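Local coordinates for protein succinate-semialdehyde dehydrogenase (NAD(P)(+)) (Marinobacter aquaeolei, PDB 3RH9) that probably oxidises succinate semialdehyde to succinate with a nicotinamide cofactor, at residues T13-G17 with G18-D22; A61-T65 with N66-I70. One frame throughout, in Å; residues are numbered along the deposited sequence.

Interaction 1 of 2, residues T13-G17 with G18-D22; sequences TGYIG and GRWKD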
ATOM      1  N   THR A  13      10.190 -29.471  12.880  1.00 21.21           N
ATOM      2  CA  THR A  13       9.780 -29.673  11.504  1.00 21.48           C
ATOM      3  C   THR A  13       8.739 -28.615  11.200  1.00 21.53           C
ATOM      4  O   THR A  13       8.406 -27.797  12.061  1.00 20.37           O
ATOM      5  CB  THR A  13       9.169 -31.077  11.313  1.00 22.37           C
ATOM      6  OG1 THR A  13       8.634 -31.204   9.994  1.00 23.45           O
ATOM      7  CG2 THR A  13       8.056 -31.325  12.316  1.00 21.56           C
ATOM      8  N   GLY A  14       8.224 -28.627   9.979  1.00 22.04           N
ATOM      9  CA  GLY A  14       7.228 -27.654   9.581  1.00 21.32           C
ATOM     10  C   GLY A  14       5.867 -27.900  10.192  1.00 20.24           C
ATOM     11  O   GLY A  14       5.672 -28.812  10.996  1.00 21.02           O
ATOM     12  N   TYR A  15       4.912 -27.071   9.810  1.00 18.34           N
ATOM     13  CA  TYR A  15       3.568 -27.198  10.330  1.00 19.34           C
ATOM     14  C   TYR A  15       2.589 -26.851   9.243  1.00 19.18           C
ATOM     15  O   TYR A  15       2.358 -25.678   8.957  1.00 19.34           O
ATOM     16  CB  TYR A  15       3.359 -26.263  11.512  1.00 20.14           C
ATOM     17  CG  TYR A  15       2.081 -26.519  12.280  1.00 19.75           C
ATOM     18  CD1 TYR A  15       0.883 -25.913  11.909  1.00 18.83           C
ATOM     19  CD2 TYR A  15       2.077 -27.364  13.376  1.00 20.66           C
ATOM     20  CE1 TYR A  15      -0.279 -26.138  12.619  1.00 18.25           C
ATOM     21  CE2 TYR A  15       0.915 -27.602  14.095  1.00 22.73           C
ATOM     22  CZ  TYR A  15      -0.256 -26.984  13.715  1.00 20.83           C
ATOM     23  OH  TYR A  15      -1.392 -27.223  14.447  1.00 20.48           O
ATOM     24  N   ILE A  16       2.013 -27.879   8.638  1.00 19.63           N
ATOM     25  CA  ILE A  16       1.103 -27.687   7.529  1.00 18.40           C
ATOM     26  C   ILE A  16      -0.235 -28.323   7.834  1.00 19.75           C
ATOM     27  O   ILE A  16      -0.303 -29.525   8.134  1.00 19.78           O
ATOM     28  CB  ILE A  16       1.669 -28.323   6.271  1.00 18.27           C
ATOM     29  CG1 ILE A  16       2.908 -27.561   5.823  1.00 19.30           C
ATOM     30  CG2 ILE A  16       0.625 -28.380   5.192  1.00 17.19           C
ATOM     31  CD1 ILE A  16       3.625 -28.212   4.645  1.00 21.78           C
ATOM     32  N   GLY A  17      -1.290 -27.512   7.759  1.00 18.07           N
ATOM     33  CA  GLY A  17      -2.655 -27.998   7.842  1.00 17.49           C
ATOM     34  C   GLY A  17      -2.984 -28.752   9.115  1.00 19.19           C
ATOM     35  O   GLY A  17      -3.817 -29.657   9.115  1.00 19.49           O
ATOM     36  N   GLY A  18      -2.324 -28.374  10.204  1.00 20.07           N
ATOM     37  CA  GLY A  18      -2.614 -28.933  11.512  1.00 19.05           C
ATOM     38  C   GLY A  18      -1.557 -29.938  11.921  1.00 20.76           C
ATOM     39  O   GLY A  18      -1.451 -30.295  13.089  1.00 20.18           O
ATOM     40  N   ARG A  19      -0.775 -30.390  10.943  1.00 19.97           N
ATOM     41  CA  ARG A  19       0.180 -31.456  11.159  1.00 19.36           C
ATOM     42  C   ARG A  19       1.593 -30.925  11.219  1.00 21.02           C
ATOM     43  O   ARG A  19       1.955 -30.003  10.481  1.00 20.09           O
ATOM     44  CB  ARG A  19       0.116 -32.473  10.024  1.00 19.04           C
ATOM     45  CG  ARG A  19      -1.241 -33.048   9.769  1.00 20.35           C
ATOM     46  CD  ARG A  19      -1.170 -34.161   8.728  1.00 20.55           C
ATOM     47  NE  ARG A  19      -2.476 -34.781   8.604  1.00 23.62           N
ATOM     48  CZ  ARG A  19      -3.508 -34.217   7.977  1.00 25.61           C
ATOM     49  NH1 ARG A  19      -3.362 -33.022   7.401  1.00 25.18           N
ATOM     50  NH2 ARG A  19      -4.685 -34.843   7.926  1.00 21.91           N
ATOM     51  N   TRP A  20       2.394 -31.536  12.085  1.00 20.92           N
ATOM     52  CA  TRP A  20       3.830 -31.356  12.039  1.00 20.47           C
ATOM     53  C   TRP A  20       4.386 -32.278  10.967  1.00 21.09           C
ATOM     54  O   TRP A  20       4.446 -33.485  11.162  1.00 23.22           O
ATOM     55  CB  TRP A  20       4.447 -31.718  13.381  1.00 19.85           C
ATOM     56  CG  TRP A  20       4.028 -30.841  14.510  1.00 21.00           C
ATOM     57  CD1 TRP A  20       3.050 -31.093  15.423  1.00 21.10           C
ATOM     58  CD2 TRP A  20       4.590 -29.572  14.865  1.00 21.93           C
ATOM     59  NE1 TRP A  20       2.962 -30.061  16.324  1.00 22.09           N
ATOM     60  CE2 TRP A  20       3.896 -29.113  16.006  1.00 22.68           C
ATOM     61  CE3 TRP A  20       5.614 -28.781  14.335  1.00 21.15           C
ATOM     62  CZ2 TRP A  20       4.193 -27.896  16.627  1.00 22.13           C
ATOM     63  CZ3 TRP A  20       5.902 -27.575  14.947  1.00 21.24           C
ATOM     64  CH2 TRP A  20       5.192 -27.144  16.083  1.00 21.55           C
ATOM     65  N   LYS A  21       4.786 -31.727   9.828  1.00 21.16           N
ATOM     66  CA  LYS A  21       5.382 -32.562   8.789  1.00 23.08           C
ATOM     67  C   LYS A  21       6.372 -31.808   7.895  1.00 26.51           C
ATOM     68  O   LYS A  21       6.585 -30.588   8.053  1.00 25.80           O
ATOM     69  CB  LYS A  21       4.303 -33.252   7.939  1.00 23.70           C
ATOM     70  CG  LYS A  21       3.488 -32.319   7.053  1.00 23.10           C
ATOM     71  CD  LYS A  21       2.593 -33.076   6.045  1.00 23.62           C
ATOM     72  CE  LYS A  21       2.090 -32.082   4.974  1.00 27.49           C
ATOM     73  NZ  LYS A  21       1.691 -32.660   3.649  1.00 24.65           N
ATOM     74  N   ASP A  22       6.983 -32.546   6.969  1.00 24.80           N
ATOM     75  CA  ASP A  22       7.920 -31.968   6.019  1.00 24.91           C
ATOM     76  C   ASP A  22       8.358 -33.040   5.026  1.00 24.38           C
ATOM     77  O   ASP A  22       8.149 -34.218   5.270  1.00 26.99           O
ATOM     78  CB  ASP A  22       9.120 -31.349   6.747  1.00 23.36           C
ATOM     79  CG  ASP A  22      10.120 -32.381   7.223  1.00 23.34           C
ATOM     80  OD1 ASP A  22      10.185 -32.606   8.442  1.00 25.03           O
ATOM     81  OD2 ASP A  22      10.850 -32.963   6.393  1.00 23.22           O
TER
HETATM   82  O   HOH W   1      -1.155 -31.477   6.476  1.00 22.98           O
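Tyr15 turns the edge of its ring toward the face of Trp20. CD2 of Tyr15 comes within 3.6 Å of CE2 of Trp20 and sits over the centre of the indole. The planes stand at 82°, so the pair is T-shaped. Tyr15 has CG anti to its own backbone N (chi1 -169°), which swings the phenol along the hairpin toward Gly18 as well. Beyond the rings, the backbone of Ile16 and Arg19 is bonded both ways. Ile16 N donates to Arg19 O at 2.8 Å, and Arg19 N reaches Ile16 O at 3.0 Å. A water also links Ile16 O to NH1 of Arg19. At the open end of the hairpin, OG1 of Thr13 donates to OD1 of Asp22 at 2.6 Å, on the anti lone pair. OD2 of Asp22 takes the backbone N of Ala24. Further out, Asp198 accepts a hydrogen bond from the Tyr15 hydroxyl and a weak one from Trp20 NE1, while Phe194 of helix 188-197 packs on both rings. This ties the two rings to the main body of the chain. The whole is a beta hairpin with a two-residue loop, Gly17-Gly18, forming a type I' turn from Ile16 to Arg19.

Interaction 2 of 2, residues A61-T65 with N66-I70; sequences ALRLT and NPWPI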
ATOM      1  N   ALA A  61      -8.516 -23.158   4.483  1.00 16.27           N
ATOM      2  CA  ALA A  61      -9.043 -22.553   5.697  1.00 16.39           C
ATOM      3  C   ALA A  61      -9.703 -21.213   5.412  1.00 16.79           C
ATOM      4  O   ALA A  61     -10.401 -20.674   6.273  1.00 18.21           O
ATOM      5  CB  ALA A  61      -7.945 -22.387   6.742  1.00 14.86           C
ATOM      6  N   LEU A  62      -9.479 -20.676   4.211  1.00 16.90           N
ATOM      7  CA  LEU A  62     -10.030 -19.367   3.842  1.00 16.56           C
ATOM      8  C   LEU A  62     -11.521 -19.465   3.667  1.00 17.43           C
ATOM      9  O   LEU A  62     -11.995 -20.184   2.797  1.00 19.54           O
ATOM     10  CB  LEU A  62      -9.438 -18.857   2.533  1.00 15.34           C
ATOM     11  CG  LEU A  62      -9.926 -17.449   2.176  1.00 15.29           C
ATOM     12  CD1 LEU A  62      -9.348 -16.452   3.160  1.00 13.21           C
ATOM     13  CD2 LEU A  62      -9.557 -17.073   0.744  1.00 14.30           C
ATOM     14  N   ARG A  63     -12.280 -18.741   4.468  1.00 17.07           N
ATOM     15  CA  ARG A  63     -13.719 -18.843   4.307  1.00 18.96           C
ATOM     16  C   ARG A  63     -14.343 -17.504   3.958  1.00 19.63           C
ATOM     17  O   ARG A  63     -14.639 -16.687   4.834  1.00 18.42           O
ATOM     18  CB  ARG A  63     -14.344 -19.449   5.543  1.00 20.04           C
ATOM     19  CG  ARG A  63     -13.843 -20.822   5.806  1.00 19.12           C
ATOM     20  CD  ARG A  63     -14.840 -21.518   6.626  1.00 20.85           C
ATOM     21  NE  ARG A  63     -14.403 -22.840   7.028  1.00 22.09           N
ATOM     22  CZ  ARG A  63     -14.999 -23.508   8.004  1.00 23.17           C
ATOM     23  NH1 ARG A  63     -16.029 -22.941   8.638  1.00 20.51           N
ATOM     24  NH2 ARG A  63     -14.566 -24.718   8.354  1.00 21.69           N
ATOM     25  N   LEU A  64     -14.512 -17.282   2.656  1.00 19.14           N
ATOM     26  CA  LEU A  64     -14.988 -16.000   2.175  1.00 17.89           C
ATOM     27  C   LEU A  64     -16.478 -15.917   2.426  1.00 17.97           C
ATOM     28  O   LEU A  64     -16.965 -15.052   3.152  1.00 17.41           O
ATOM     29  CB  LEU A  64     -14.639 -15.810   0.694  1.00 14.70           C
ATOM     30  CG  LEU A  64     -13.142 -15.511   0.483  1.00 14.81           C
ATOM     31  CD1 LEU A  64     -12.808 -15.097  -0.952  1.00 11.15           C
ATOM     32  CD2 LEU A  64     -12.659 -14.445   1.485  1.00 13.54           C
ATOM     33  N   THR A  65     -17.186 -16.882   1.869  1.00 20.56           N
ATOM     34  CA  THR A  65     -18.638 -16.880   1.865  1.00 20.10           C
ATOM     35  C   THR A  65     -19.296 -17.230   3.217  1.00 20.86           C
ATOM     36  O   THR A  65     -20.379 -16.728   3.523  1.00 21.25           O
ATOM     37  CB  THR A  65     -19.145 -17.780   0.747  1.00 17.30           C
ATOM     38  OG1 THR A  65     -20.563 -17.808   0.805  1.00 21.55           O
ATOM     39  CG2 THR A  65     -18.607 -19.171   0.900  1.00 17.64           C
ATOM     40  N   ASN A  66     -18.634 -18.068   4.019  1.00 20.51           N
ATOM     41  CA  ASN A  66     -19.072 -18.397   5.388  1.00 19.92           C
ATOM     42  C   ASN A  66     -17.979 -18.110   6.427  1.00 21.32           C
ATOM     43  O   ASN A  66     -17.404 -19.040   7.012  1.00 19.11           O
ATOM     44  CB  ASN A  66     -19.465 -19.874   5.484  1.00 21.93           C
ATOM     45  CG  ASN A  66     -18.429 -20.799   4.840  1.00 24.87           C
ATOM     46  OD1 ASN A  66     -17.516 -20.345   4.126  1.00 24.59           O
ATOM     47  ND2 ASN A  66     -18.569 -22.101   5.081  1.00 24.92           N
ATOM     48  N   PRO A  67     -17.687 -16.815   6.662  1.00 22.56           N
ATOM     49  CA  PRO A  67     -16.538 -16.400   7.485  1.00 19.60           C
ATOM     50  C   PRO A  67     -16.567 -16.950   8.916  1.00 18.95           C
ATOM     51  O   PRO A  67     -17.636 -17.260   9.450  1.00 17.88           O
ATOM     52  CB  PRO A  67     -16.660 -14.872   7.495  1.00 16.64           C
ATOM     53  CG  PRO A  67     -18.110 -14.618   7.138  1.00 18.34           C
ATOM     54  CD  PRO A  67     -18.411 -15.651   6.124  1.00 18.25           C
ATOM     55  N   TRP A  68     -15.386 -17.094   9.511  1.00 19.94           N
ATOM     56  CA  TRP A  68     -15.258 -17.427  10.933  1.00 19.33           C
ATOM     57  C   TRP A  68     -15.783 -16.260  11.739  1.00 17.24           C
ATOM     58  O   TRP A  68     -15.312 -15.148  11.570  1.00 18.59           O
ATOM     59  CB  TRP A  68     -13.785 -17.670  11.296  1.00 18.95           C
ATOM     60  CG  TRP A  68     -13.172 -18.807  10.544  1.00 20.16           C
ATOM     61  CD1 TRP A  68     -12.423 -18.736   9.400  1.00 21.04           C
ATOM     62  CD2 TRP A  68     -13.282 -20.198  10.867  1.00 20.62           C
ATOM     63  NE1 TRP A  68     -12.058 -19.999   8.994  1.00 20.29           N
ATOM     64  CE2 TRP A  68     -12.579 -20.914   9.876  1.00 19.71           C
ATOM     65  CE3 TRP A  68     -13.924 -20.910  11.892  1.00 19.89           C
ATOM     66  CZ2 TRP A  68     -12.485 -22.301   9.889  1.00 18.94           C
ATOM     67  CZ3 TRP A  68     -13.826 -22.283  11.905  1.00 18.21           C
ATOM     68  CH2 TRP A  68     -13.108 -22.965  10.913  1.00 19.34           C
ATOM     69  N   PRO A  69     -16.743 -16.505  12.630  1.00 17.07           N
ATOM     70  CA  PRO A  69     -17.434 -15.385  13.282  1.00 17.51           C
ATOM     71  C   PRO A  69     -16.471 -14.553  14.113  1.00 18.35           C
ATOM     72  O   PRO A  69     -15.536 -15.119  14.688  1.00 18.47           O
ATOM     73  CB  PRO A  69     -18.458 -16.079  14.195  1.00 18.27           C
ATOM     74  CG  PRO A  69     -18.499 -17.517  13.740  1.00 17.57           C
ATOM     75  CD  PRO A  69     -17.135 -17.803  13.200  1.00 18.22           C
ATOM     76  N   ILE A  70     -16.706 -13.242  14.194  1.00 19.01           N
ATOM     77  CA  ILE A  70     -15.785 -12.325  14.870  1.00 17.12           C
ATOM     78  C   ILE A  70     -15.439 -12.718  16.311  1.00 18.71           C
ATOM     79  O   ILE A  70     -14.342 -12.429  16.777  1.00 18.28           O
ATOM     80  CB  ILE A  70     -16.298 -10.883  14.853  1.00 17.62           C
ATOM     81  CG1 ILE A  70     -15.218  -9.927  15.355  1.00 17.62           C
ATOM     82  CG2 ILE A  70     -17.524 -10.747  15.714  1.00 18.89           C
ATOM     83  CD1 ILE A  70     -15.343  -8.522  14.803  1.00 18.51           C
TER
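Arg63 lays its guanidinium on the indole of Trp68 within the loop that joins helix 48-61 to helix 70-86. The motif is a stacked cation-pi pair. The two planes are 24° apart, so the groups lie nearly flat on each other. The stack is off-centre: CZ of Arg63 is 3.9 Å from the centroid of the six-membered ring, and its line to that centroid leans 35° from the ring normal. The overlap falls on the outer rim of the benzene part of the indole. There CZ of Arg63 meets CZ2 of Trp68 at 3.4 Å, and NH2 of Arg63 meets CH2 of Trp68 at the same distance. The Arg63 chain leaves with CG beside its backbone N and runs extended to NE, which carries the charged group out over the ring.

Asn66 crosses the aliphatic part of Arg63 at a slant, with its OD1 3.6 Å from CB of Arg63. Its amide plane is roughly parallel to the guanidinium. Pro67 packs against the backbone before it, with CD of Pro67 3.4 Å from O of Leu64.

Outside the loop, Trp76 meets Trp68 edge-to-face, and Pro203 also touches the indole. Leu64 packs on Arg436 and Thr65 on Arg430, both of the second subunit, so the bend of the loop reaches the dimer interface. Pro69 takes the N-cap position of the next helix.

The edge of the indole is also held, which probably helps to set its rotation. NE1 of Trp68 donates to Ala61 O at 3.3 Å, almost straight at 175° and in the ring plane.

How the interactions relate
Interaction 1 is partly buried, while interaction 2 is a surface contact. They follow one another along the chain: helix 48-61 lies between them in sequence and leads into the loop of interaction 2. Ile16 and Asp22 of the hairpin touch that helix. The centres of the two contacts are about 22 Å apart and their nearest atoms about 8 Å, so they do not touch. A tryptophan is central to each. In 13-22 its face receives a tyrosine edge; in 61-70 it receives a flat cation. The hairpin's backbone bonds are sound at Ile16 and Arg19, next to the turn, and weaker farther along, whereas the loop has no regular strand or helix. Only the loop reaches the second subunit.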